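Local coordinates for fiber protein 2 (Human adenovirus type 41, PDB 2BZV) that forms the trimeric head of the short fiber spike, the receptor-binding domain through which the virion probably first attaches to host cells, at residues C85-S89 with S90-Y94. Numbering follows the deposited sequence. Where two conformers were deposited one is given.
Sequences CALES and STWRY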
loop_
_atom_site.group_PDB
_atom_site.type_symbol
_atom_site.label_atom_id
_atom_site.label_comp_id
_atom_site.label_asym_id
_atom_site.label_seq_id
_atom_site.Cartn_x
_atom_site.Cartn_y
_atom_site.Cartn_z
ATOM N N CYS A 85 -4.654 20.082 -18.798
ATOM C CA CYS A 85 -5.747 19.271 -18.291
ATOM C C CYS A 85 -6.419 20.016 -17.149
ATOM O O CYS A 85 -6.131 21.196 -16.934
ATOM C CB CYS A 85 -5.234 17.893 -17.858
ATOM S SG CYS A 85 -4.148 17.939 -16.419
ATOM N N ALA A 86 -7.305 19.331 -16.430
ATOM C CA ALA A 86 -8.089 19.978 -15.378
ATOM C C ALA A 86 -7.240 20.427 -14.186
ATOM O O ALA A 86 -7.697 21.270 -13.411
ATOM C CB ALA A 86 -9.188 19.059 -14.895
ATOM N N LEU A 87 -6.061 19.837 -13.995
ATOM C CA LEU A 87 -5.181 20.189 -12.887
ATOM C C LEU A 87 -4.296 21.353 -13.278
ATOM O O LEU A 87 -3.639 21.319 -14.310
ATOM C CB LEU A 87 -4.288 18.983 -12.562
ATOM C CG LEU A 87 -3.199 19.204 -11.496
ATOM C CD1 LEU A 87 -3.768 19.654 -10.152
ATOM C CD2 LEU A 87 -2.378 17.929 -11.340
ATOM N N GLU A 88 -4.222 22.356 -12.407
ATOM C CA GLU A 88 -3.306 23.487 -12.592
ATOM C C GLU A 88 -1.861 22.963 -12.594
ATOM O O GLU A 88 -1.370 22.508 -11.555
ATOM C CB GLU A 88 -3.556 24.509 -11.458
ATOM C CG GLU A 88 -2.592 25.703 -11.309
ATOM C CD GLU A 88 -3.012 26.701 -10.208
ATOM O OE1 GLU A 88 -3.837 26.648 -13.397
ATOM O OE2 GLU A 88 -6.026 26.380 -13.315
ATOM N N SER A 89 -1.170 23.055 -13.734
ATOM C CA SER A 89 0.156 22.436 -13.822
ATOM C C SER A 89 1.181 23.062 -12.875
ATOM O O SER A 89 2.108 22.378 -12.438
ATOM C CB SER A 89 0.688 22.475 -15.255
ATOM O OG SER A 89 0.901 23.816 -15.642
ATOM N N SER A 90 1.013 24.334 -12.517
ATOM C CA SER A 90 1.953 24.955 -11.598
ATOM C C SER A 90 1.898 24.351 -10.203
ATOM O O SER A 90 2.789 24.600 -9.401
ATOM C CB SER A 90 1.714 26.466 -11.516
ATOM O OG SER A 90 0.481 26.732 -10.881
ATOM N N THR A 91 0.873 23.562 -9.894
ATOM C CA THR A 91 0.809 22.896 -8.590
ATOM C C THR A 91 1.352 21.466 -8.636
ATOM O O THR A 91 1.462 20.836 -7.584
ATOM C CB THR A 91 -0.607 22.889 -7.982
ATOM O OG1 THR A 91 -1.482 22.024 -8.734
ATOM C CG2 THR A 91 -1.195 24.302 -7.926
ATOM N N TRP A 92 1.728 20.971 -9.805
ATOM C CA TRP A 92 2.232 19.587 -9.955
ATOM C C TRP A 92 3.747 19.631 -9.845
ATOM O O TRP A 92 4.450 20.000 -10.805
ATOM C CB TRP A 92 1.773 19.050 -11.301
ATOM C CG TRP A 92 2.093 17.620 -11.594
ATOM C CD1 TRP A 92 2.850 17.159 -12.631
ATOM C CD2 TRP A 92 1.620 16.452 -10.891
ATOM N NE1 TRP A 92 2.893 15.776 -12.614
ATOM C CE2 TRP A 92 2.145 15.321 -11.557
ATOM C CE3 TRP A 92 0.819 16.260 -9.758
ATOM C CZ2 TRP A 92 1.890 14.017 -11.130
ATOM C CZ3 TRP A 92 0.567 14.959 -9.330
ATOM C CH2 TRP A 92 1.097 13.857 -10.017
ATOM N N ARG A 93 4.240 19.318 -8.643
ATOM C CA ARG A 93 5.614 19.625 -8.265
ATOM C C ARG A 93 6.298 18.445 -7.587
ATOM O O ARG A 93 5.673 17.635 -6.907
ATOM C CB ARG A 93 5.655 20.826 -7.301
ATOM C CG ARG A 93 4.898 22.037 -7.883
ATOM C CD ARG A 93 5.110 23.337 -7.143
ATOM N NE ARG A 93 6.263 24.034 -7.623
ATOM C CZ ARG A 93 6.387 24.978 -8.572
ATOM N NH1 ARG A 93 5.417 25.509 -9.304
ATOM N NH2 ARG A 93 7.608 25.375 -8.756
ATOM N N TYR A 94 7.611 18.360 -7.774
ATOM C CA TYR A 94 8.437 17.482 -6.952
ATOM C C TYR A 94 8.444 18.057 -5.544
ATOM O O TYR A 94 8.855 19.196 -5.332
ATOM C CB TYR A 94 9.870 17.415 -7.479
ATOM C CG TYR A 94 10.020 16.656 -8.783
ATOM C CD1 TYR A 94 9.705 15.309 -8.864
ATOM C CD2 TYR A 94 10.523 17.289 -9.919
ATOM C CE1 TYR A 94 9.860 14.610 -10.054
ATOM C CE2 TYR A 94 10.688 16.609 -11.113
ATOM C CZ TYR A 94 10.344 15.270 -11.176
ATOM O OH TYR A 94 10.486 14.555 -12.344
HETATM O O HOH W 1 4.106 20.693 -13.634
#
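T91 folds back on the E88 carbonyl, gripping E88 O with two donors at once. T91 OG1 donates to E88 O at 2.9 Å, in the carbonyl plane, and T91 N donates to the same E88 O at 3.0 Å from above it. With OG1 between the backbone N and the carbonyl carbon (chi1 69°), the hydroxyl faces back along the chain. The exposed E88 side chain lies beside S90 and T91 in one of its two conformers, and its position is uncertain. W92 N then donates to S89 O at 3.0 Å, and a water donates to both S89 O and W92 O. These successive i to i+3 bonds make a single short 3-10 turn, in the loop of the adenovirus knob domain that runs from strand 69-76 to strand 93-94, outermost in its sheet within this chain. On the inner side, L87, its CG anti to the backbone N (chi1 175°), splits its methyls: CD1 sits 3.6 Å from T91 OG1, and CD2 meets W92 CE3 obliquely at 3.9 Å. The side chains of L87 and W92 cross nearly at right angles, and both are buried against strand 36-45, L87 on L38 and W92 on L40 and L42. N27 ND2 is a further partner of T91 OG1. R93 turns back toward S90, and its NH1 meets an in-plane lone pair of S90 O at 2.8 Å, with S90 O in the guanidinium plane.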